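PDB 3GTZ: putative translation initiation inhibitor from Salmonella typhimurium, which is of unknown function but forms a trimer of the RutC family and may act on small metabolites or RNA. Local coordinates for residues T66-D71 and V97-M102; F38-N43 and K105-I110. All blocks are in the same frame, centred on the assembly; numbering follows the deposited sequence.

The two contacts bear on neighbouring strands of one sheet: contact 1 adds strand 93-98 beside strand 62-69, and contact 2 lays helix 37-54 over strand 108-115. In contact 1 the parallel strands are joined largely through backbone hydrogen bonds, in a mostly buried place that two other subunits also reach. Contact 2 is partly buried, and its polar grip comes from one glutamine side chain rather than from a ladder. The two meet where Phe68 N approaches Glu109 O at 2.9 Å, a probable backbone hydrogen bond. Along the chain contact 1 is nested inside the loop that contact 2 closes, and their centres lie about 10 Å apart.

Contact 1: residues T66-D71 and V97-M102; sequences TIFLSD and VQAGLM
Ile67 opens the parallel pairing by offering its O to Val97 N at 3.0 Å. Its branched side chain suits a strand, and it turns to the helix side instead of to Val97.

Phe68 and Val97 are bridge partners, and their side chains lie side by side on the same face of the sheet. Val97 CG2 comes obliquely against CD1 and CE1 of the Phe68 ring; beyond it Ala99 CB is 4.1 Å from Phe68 CD1. Val97 CG2 stands between the backbone N and the carbonyl carbon of its own residue (chi1 -56° places CG1), which sets it beside the ring. At the other end of the side chain Phe68 CB rests against Leu101 CD1 at 3.8 Å.

Leu69 is gripped through both backbone polar atoms: its N donates to Val97 O, and its O accepts from Ala99 N at 2.9 Å. Its side chain lies on the opposite face from Phe68.

At Ser70 the strand has ended, and a side chain continues the bonding. Gln98 has CG anti to its backbone N and a bend at chi2 (-88°), which carries NE2 back to Ser70 O at 2.8 Å. The donor stands above the carbonyl plane, well off a lone pair. A long amide suits this spot because it reaches a carbonyl just past the ladder. Ser70 CB also touches Leu101 CD2 at 3.8 Å.

The pairing completes the beta-alpha-beta unit of strand 62-69, helix 75-85 and strand 93-98. Ile67 and Leu69 pack beneath that helix on Met78, strand 108-115 bonds the other edge of 62-69, and Phe68 packs on Cys95 of the second subunit and Val97 on Phe68 of the third.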
ATOM      1  N   THR A  66       3.918  -0.908  -6.432  1.00 46.41           N
ATOM      2  CA  THR A  66       2.553  -0.629  -6.794  1.00 47.07           C
ATOM      3  C   THR A  66       2.585   0.560  -7.711  1.00 47.18           C
ATOM      4  O   THR A  66       3.128   1.591  -7.363  1.00 47.69           O
ATOM      5  CB  THR A  66       1.727  -0.332  -5.567  1.00 47.62           C
ATOM      6  OG1 THR A  66       1.952  -1.381  -4.611  1.00 50.05           O
ATOM      7  CG2 THR A  66       0.221  -0.255  -5.896  1.00 48.99           C
ATOM      8  N   ILE A  67       2.042   0.381  -8.908  1.00 47.79           N
ATOM      9  CA  ILE A  67       2.021   1.395  -9.947  1.00 48.04           C
ATOM     10  C   ILE A  67       0.600   1.937 -10.064  1.00 48.31           C
ATOM     11  O   ILE A  67      -0.332   1.183 -10.283  1.00 47.85           O
ATOM     12  CB  ILE A  67       2.449   0.778 -11.289  1.00 47.69           C
ATOM     13  CG1 ILE A  67       3.837   0.133 -11.154  1.00 49.69           C
ATOM     14  CG2 ILE A  67       2.501   1.806 -12.358  1.00 47.36           C
ATOM     15  CD1 ILE A  67       4.425  -0.362 -12.495  1.00 49.34           C
ATOM     16  N   PHE A  68       0.439   3.241  -9.881  1.00 49.15           N
ATOM     17  CA  PHE A  68      -0.843   3.900 -10.064  1.00 49.56           C
ATOM     18  C   PHE A  68      -0.791   4.669 -11.370  1.00 50.15           C
ATOM     19  O   PHE A  68       0.107   5.448 -11.594  1.00 49.67           O
ATOM     20  CB  PHE A  68      -1.136   4.847  -8.920  1.00 49.77           C
ATOM     21  CG  PHE A  68      -1.321   4.171  -7.593  1.00 49.50           C
ATOM     22  CD1 PHE A  68      -2.516   3.592  -7.268  1.00 50.30           C
ATOM     23  CD2 PHE A  68      -0.286   4.126  -6.663  1.00 52.18           C
ATOM     24  CE1 PHE A  68      -2.705   2.961  -6.029  1.00 51.95           C
ATOM     25  CE2 PHE A  68      -0.457   3.505  -5.414  1.00 52.74           C
ATOM     26  CZ  PHE A  68      -1.671   2.918  -5.098  1.00 51.47           C
ATOM     27  N   LEU A  69      -1.745   4.406 -12.255  1.00 51.69           N
ATOM     28  CA  LEU A  69      -1.862   5.133 -13.529  1.00 51.96           C
ATOM     29  C   LEU A  69      -3.118   5.952 -13.475  1.00 52.34           C
ATOM     30  O   LEU A  69      -4.120   5.477 -12.975  1.00 52.26           O
ATOM     31  CB  LEU A  69      -1.978   4.144 -14.685  1.00 51.42           C
ATOM     32  CG  LEU A  69      -0.754   3.280 -14.981  1.00 52.01           C
ATOM     33  CD1 LEU A  69      -1.182   2.054 -15.728  1.00 51.49           C
ATOM     34  CD2 LEU A  69       0.340   4.042 -15.750  1.00 50.50           C
ATOM     35  N   SER A  70      -3.083   7.156 -14.014  1.00 53.15           N
ATOM     36  CA  SER A  70      -4.283   7.972 -14.105  1.00 54.62           C
ATOM     37  C   SER A  70      -5.288   7.502 -15.185  1.00 56.04           C
ATOM     38  O   SER A  70      -6.480   7.817 -15.110  1.00 55.80           O
ATOM     39  CB  SER A  70      -3.901   9.437 -14.327  1.00 54.55           C
ATOM     40  OG  SER A  70      -3.330   9.627 -15.589  1.00 56.55           O
ATOM     41  N   ASP A  71      -4.812   6.726 -16.158  1.00 57.42           N
ATOM     42  CA  ASP A  71      -5.612   6.368 -17.320  1.00 58.59           C
ATOM     43  C   ASP A  71      -5.285   4.938 -17.687  1.00 58.98           C
ATOM     44  O   ASP A  71      -4.135   4.552 -17.718  1.00 59.57           O
ATOM     45  CB  ASP A  71      -5.301   7.310 -18.490  1.00 58.99           C
ATOM     46  CG  ASP A  71      -6.455   7.452 -19.476  1.00 62.54           C
ATOM     47  OD1 ASP A  71      -7.257   6.488 -19.646  1.00 68.07           O
ATOM     48  OD2 ASP A  71      -6.540   8.527 -20.128  1.00 65.15           O
ATOM     49  N   VAL A  97      -2.725  -0.537 -10.789  1.00 52.68           N
ATOM     50  CA  VAL A  97      -4.116  -0.111 -10.761  1.00 51.69           C
ATOM     51  C   VAL A  97      -4.262   1.309 -11.258  1.00 51.10           C
ATOM     52  O   VAL A  97      -3.320   2.080 -11.197  1.00 50.97           O
ATOM     53  CB  VAL A  97      -4.676  -0.144  -9.347  1.00 51.77           C
ATOM     54  CG1 VAL A  97      -4.511  -1.529  -8.754  1.00 50.82           C
ATOM     55  CG2 VAL A  97      -4.013   0.949  -8.470  1.00 50.28           C
ATOM     56  N   GLN A  98      -5.466   1.662 -11.712  1.00 50.87           N
ATOM     57  CA  GLN A  98      -5.746   3.006 -12.229  1.00 50.37           C
ATOM     58  C   GLN A  98      -6.480   3.790 -11.184  1.00 50.21           C
ATOM     59  O   GLN A  98      -7.415   3.316 -10.628  1.00 50.06           O
ATOM     60  CB  GLN A  98      -6.590   2.932 -13.486  1.00 50.43           C
ATOM     61  CG  GLN A  98      -6.875   4.275 -14.115  1.00 50.10           C
ATOM     62  CD  GLN A  98      -8.115   4.923 -13.564  1.00 51.12           C
ATOM     63  OE1 GLN A  98      -9.060   4.249 -13.207  1.00 52.88           O
ATOM     64  NE2 GLN A  98      -8.119   6.238 -13.501  1.00 52.85           N
ATOM     65  N   ALA A  99      -6.040   5.000 -10.915  1.00 51.01           N
ATOM     66  CA  ALA A  99      -6.612   5.805  -9.855  1.00 51.34           C
ATOM     67  C   ALA A  99      -6.376   7.279 -10.148  1.00 51.76           C
ATOM     68  O   ALA A  99      -5.623   7.630 -11.058  1.00 51.77           O
ATOM     69  CB  ALA A  99      -6.011   5.418  -8.532  1.00 50.99           C
ATOM     70  N   GLY A 100      -7.039   8.144  -9.393  1.00 51.99           N
ATOM     71  CA  GLY A 100      -6.828   9.571  -9.540  1.00 51.96           C
ATOM     72  C   GLY A 100      -5.571   9.985  -8.798  1.00 52.38           C
ATOM     73  O   GLY A 100      -5.342   9.573  -7.679  1.00 52.28           O
ATOM     74  N   LEU A 101      -4.771  10.828  -9.424  1.00 53.55           N
ATOM     75  CA  LEU A 101      -3.482  11.215  -8.900  1.00 54.61           C
ATOM     76  C   LEU A 101      -3.540  12.701  -8.534  1.00 56.35           C
ATOM     77  O   LEU A 101      -4.369  13.445  -9.070  1.00 56.05           O
ATOM     78  CB  LEU A 101      -2.427  10.941  -9.950  1.00 53.67           C
ATOM     79  CG  LEU A 101      -1.776   9.558 -10.036  1.00 55.15           C
ATOM     80  CD1 LEU A 101      -2.544   8.370  -9.423  1.00 53.93           C
ATOM     81  CD2 LEU A 101      -1.381   9.291 -11.508  1.00 53.64           C
ATOM     82  N   MET A 102      -2.668  13.133  -7.626  1.00 58.64           N
ATOM     83  CA  MET A 102      -2.751  14.500  -7.118  1.00 60.54           C
ATOM     84  C   MET A 102      -2.571  15.562  -8.214  1.00 60.43           C
ATOM     85  O   MET A 102      -3.339  16.521  -8.250  1.00 60.51           O
ATOM     86  CB  MET A 102      -1.793  14.726  -5.933  1.00 61.01           C
ATOM     87  CG  MET A 102      -1.729  16.196  -5.440  1.00 61.76           C
ATOM     88  SD  MET A 102      -1.860  16.468  -3.634  1.00 64.49           S
ATOM     89  CE  MET A 102      -2.548  18.135  -3.782  1.00 66.79           C
TER

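Contact 2: residues F38-N43 and K105-I110; sequences FEQTAN and KYKVEI
Gln40 supplies both hydrogen bonds of this contact through the two ends of one amide. OE1 accepts from Lys107 N at 2.6 Å along a nearly straight N-H line (169°), with the donor tilted somewhat from the carbonyl plane. NE2 gives a hydrogen to Lys105 O at 3.0 Å. With CG anti to its carbonyl carbon (chi1 -79°) and the chain extended beyond, Gln40 reaches straight from the helix to the loop ahead of the strand. An amide suits a place that needs an acceptor and a donor together, and bonds at both ends fix its rotation; NE2 also bonds Asn32 O.

Lys105 O is shared. Lys107 NZ bonds it at 2.9 Å from the face of its plane opposite to Gln40 NE2, so two donors hold one carbonyl. Bends at chi2 and chi4 bring the Lys107 chain back to it, across Gln40 at about a right angle, and its CG lies 3.4 Å from Gln40 OE1. The ammonium has a further acceptor in Ala35 O, while that of Lys105 forms a salt bridge with Asp34.

Here a helix lies on a sheet in the alpha/beta layering of the YjgF-like fold: the axes of 38-43 and 108-110 come within 8.3 Å and run nearly parallel, 16° apart.

Van der Waals packing follows the strand inward. Val108 points to the helix, and CG1 meets Gln40 CB at 3.6 Å and Thr41 OG1 at 3.5 Å. A compact branched residue suits the space between helix and sheet. The Thr41 hydroxyl is hydrogen-bonded to Ala37 O one turn earlier, which allows a polar atom to sit against the valine. Further along, Ile110 CD1 approaches Thr41 CG2 at 4.4 Å, and the same side chain packs on Leu45 and Ile48 of helix 37-54.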
ATOM      1  N   PHE A  38       5.039   6.725 -21.165  1.00 46.62           N
ATOM      2  CA  PHE A  38       6.255   5.936 -21.340  1.00 46.09           C
ATOM      3  C   PHE A  38       7.453   6.682 -20.766  1.00 45.69           C
ATOM      4  O   PHE A  38       8.206   6.136 -19.970  1.00 45.92           O
ATOM      5  CB  PHE A  38       6.544   5.544 -22.788  1.00 45.92           C
ATOM      6  CG  PHE A  38       7.869   4.852 -22.934  1.00 44.97           C
ATOM      7  CD1 PHE A  38       8.013   3.522 -22.559  1.00 44.12           C
ATOM      8  CD2 PHE A  38       8.991   5.560 -23.329  1.00 44.53           C
ATOM      9  CE1 PHE A  38       9.226   2.896 -22.637  1.00 43.66           C
ATOM     10  CE2 PHE A  38      10.210   4.952 -23.383  1.00 45.39           C
ATOM     11  CZ  PHE A  38      10.336   3.605 -23.028  1.00 44.70           C
ATOM     12  N   GLU A  39       7.609   7.937 -21.136  1.00 45.76           N
ATOM     13  CA  GLU A  39       8.676   8.740 -20.559  1.00 46.84           C
ATOM     14  C   GLU A  39       8.544   8.849 -19.047  1.00 46.39           C
ATOM     15  O   GLU A  39       9.530   8.667 -18.340  1.00 46.51           O
ATOM     16  CB  GLU A  39       8.727  10.119 -21.174  1.00 46.98           C
ATOM     17  CG  GLU A  39       9.914  10.953 -20.712  1.00 48.21           C
ATOM     18  CD  GLU A  39      10.131  12.177 -21.568  1.00 49.30           C
ATOM     19  OE1 GLU A  39       9.570  12.270 -22.678  1.00 52.30           O
ATOM     20  OE2 GLU A  39      10.881  13.068 -21.140  1.00 56.58           O
ATOM     21  N   GLN A  40       7.334   9.107 -18.543  1.00 46.19           N
ATOM     22  CA  GLN A  40       7.154   9.337 -17.111  1.00 45.23           C
ATOM     23  C   GLN A  40       7.474   8.065 -16.337  1.00 45.19           C
ATOM     24  O   GLN A  40       8.146   8.130 -15.297  1.00 45.03           O
ATOM     25  CB  GLN A  40       5.753   9.839 -16.796  1.00 45.63           C
ATOM     26  CG  GLN A  40       5.528  11.346 -17.081  1.00 46.04           C
ATOM     27  CD  GLN A  40       4.277  11.927 -16.435  1.00 44.87           C
ATOM     28  OE1 GLN A  40       3.506  11.209 -15.840  1.00 50.27           O
ATOM     29  NE2 GLN A  40       4.087  13.235 -16.540  1.00 44.65           N
ATOM     30  N   THR A  41       7.068   6.904 -16.868  1.00 44.23           N
ATOM     31  CA  THR A  41       7.387   5.636 -16.205  1.00 44.13           C
ATOM     32  C   THR A  41       8.897   5.319 -16.235  1.00 44.46           C
ATOM     33  O   THR A  41       9.496   5.016 -15.215  1.00 43.95           O
ATOM     34  CB  THR A  41       6.575   4.471 -16.795  1.00 44.42           C
ATOM     35  OG1 THR A  41       5.176   4.784 -16.708  1.00 41.46           O
ATOM     36  CG2 THR A  41       6.898   3.118 -16.064  1.00 43.55           C
ATOM     37  N   ALA A  42       9.505   5.403 -17.414  1.00 45.39           N
ATOM     38  CA  ALA A  42      10.951   5.159 -17.596  1.00 44.64           C
ATOM     39  C   ALA A  42      11.804   6.067 -16.704  1.00 44.24           C
ATOM     40  O   ALA A  42      12.780   5.651 -16.074  1.00 44.37           O
ATOM     41  CB  ALA A  42      11.288   5.415 -19.022  1.00 44.49           C
ATOM     42  N   ASN A  43      11.413   7.326 -16.668  1.00 44.15           N
ATOM     43  CA  ASN A  43      12.080   8.343 -15.866  1.00 44.31           C
ATOM     44  C   ASN A  43      11.904   8.056 -14.373  1.00 42.87           C
ATOM     45  O   ASN A  43      12.832   8.235 -13.598  1.00 42.49           O
ATOM     46  CB  ASN A  43      11.481   9.688 -16.236  1.00 44.97           C
ATOM     47  CG  ASN A  43      12.344  10.878 -15.842  1.00 48.94           C
ATOM     48  OD1 ASN A  43      12.897  10.946 -14.778  1.00 51.13           O
ATOM     49  ND2 ASN A  43      12.392  11.873 -16.737  1.00 58.00           N
ATOM     50  N   LYS A 105      -1.307  16.357 -14.505  1.00 59.79           N
ATOM     51  CA  LYS A 105      -0.290  16.057 -15.498  1.00 59.49           C
ATOM     52  C   LYS A 105       0.478  14.734 -15.243  1.00 59.32           C
ATOM     53  O   LYS A 105       1.329  14.352 -16.074  1.00 59.81           O
ATOM     54  CB  LYS A 105       0.735  17.193 -15.513  1.00 60.74           C
ATOM     55  CG  LYS A 105       0.723  18.043 -16.756  1.00 63.14           C
ATOM     56  CD  LYS A 105       0.003  19.364 -16.589  1.00 66.46           C
ATOM     57  CE  LYS A 105       0.291  20.280 -17.802  1.00 67.67           C
ATOM     58  NZ  LYS A 105       1.778  20.509 -17.992  1.00 70.46           N
ATOM     59  N   TYR A 106       0.232  14.061 -14.106  1.00 57.71           N
ATOM     60  CA  TYR A 106       0.921  12.800 -13.787  1.00 56.78           C
ATOM     61  C   TYR A 106       0.229  11.660 -14.478  1.00 54.99           C
ATOM     62  O   TYR A 106      -0.950  11.424 -14.216  1.00 55.26           O
ATOM     63  CB  TYR A 106       0.873  12.468 -12.290  1.00 56.64           C
ATOM     64  CG  TYR A 106       1.707  13.302 -11.352  1.00 56.63           C
ATOM     65  CD1 TYR A 106       2.728  14.129 -11.808  1.00 56.48           C
ATOM     66  CD2 TYR A 106       1.475  13.239  -9.979  1.00 57.24           C
ATOM     67  CE1 TYR A 106       3.488  14.894 -10.910  1.00 57.21           C
ATOM     68  CE2 TYR A 106       2.222  13.998  -9.077  1.00 56.35           C
ATOM     69  CZ  TYR A 106       3.226  14.818  -9.542  1.00 56.92           C
ATOM     70  OH  TYR A 106       3.978  15.554  -8.651  1.00 58.11           O
ATOM     71  N   LYS A 107       0.934  10.911 -15.320  1.00 53.10           N
ATOM     72  CA  LYS A 107       0.287   9.743 -15.926  1.00 52.02           C
ATOM     73  C   LYS A 107       0.531   8.521 -15.022  1.00 50.00           C
ATOM     74  O   LYS A 107      -0.220   7.565 -15.044  1.00 49.76           O
ATOM     75  CB  LYS A 107       0.713   9.485 -17.402  1.00 52.05           C
ATOM     76  CG  LYS A 107       1.146  10.705 -18.252  1.00 52.54           C
ATOM     77  CD  LYS A 107       0.096  11.717 -18.537  1.00 53.96           C
ATOM     78  CE  LYS A 107       0.595  12.846 -19.505  1.00 54.49           C
ATOM     79  NZ  LYS A 107       1.388  14.040 -18.937  1.00 52.84           N
ATOM     80  N   VAL A 108       1.566   8.587 -14.197  1.00 48.40           N
ATOM     81  CA  VAL A 108       2.020   7.432 -13.410  1.00 46.66           C
ATOM     82  C   VAL A 108       2.618   7.893 -12.078  1.00 46.79           C
ATOM     83  O   VAL A 108       3.090   9.027 -11.952  1.00 45.52           O
ATOM     84  CB  VAL A 108       3.047   6.600 -14.195  1.00 45.67           C
ATOM     85  CG1 VAL A 108       4.211   7.460 -14.616  1.00 44.41           C
ATOM     86  CG2 VAL A 108       3.532   5.454 -13.390  1.00 45.56           C
ATOM     87  N   GLU A 109       2.573   7.001 -11.094  1.00 47.10           N
ATOM     88  CA  GLU A 109       3.246   7.180  -9.819  1.00 48.70           C
ATOM     89  C   GLU A 109       3.607   5.768  -9.312  1.00 47.92           C
ATOM     90  O   GLU A 109       2.916   4.794  -9.647  1.00 48.52           O
ATOM     91  CB  GLU A 109       2.272   7.889  -8.911  1.00 48.79           C
ATOM     92  CG  GLU A 109       2.720   8.299  -7.569  1.00 51.46           C
ATOM     93  CD  GLU A 109       1.704   9.277  -6.943  1.00 53.13           C
ATOM     94  OE1 GLU A 109       1.276   9.033  -5.782  1.00 61.31           O
ATOM     95  OE2 GLU A 109       1.305  10.250  -7.639  1.00 56.74           O
ATOM     96  N   ILE A 110       4.695   5.621  -8.566  1.00 46.93           N
ATOM     97  CA  ILE A 110       5.187   4.264  -8.254  1.00 46.74           C
ATOM     98  C   ILE A 110       5.706   4.137  -6.820  1.00 46.88           C
ATOM     99  O   ILE A 110       6.694   4.768  -6.461  1.00 47.96           O
ATOM    100  CB  ILE A 110       6.322   3.834  -9.218  1.00 46.64           C
ATOM    101  CG1 ILE A 110       5.882   3.918 -10.696  1.00 46.10           C
ATOM    102  CG2 ILE A 110       6.760   2.430  -8.892  1.00 47.74           C
ATOM    103  CD1 ILE A 110       6.967   3.531 -11.700  1.00 45.30           C
TER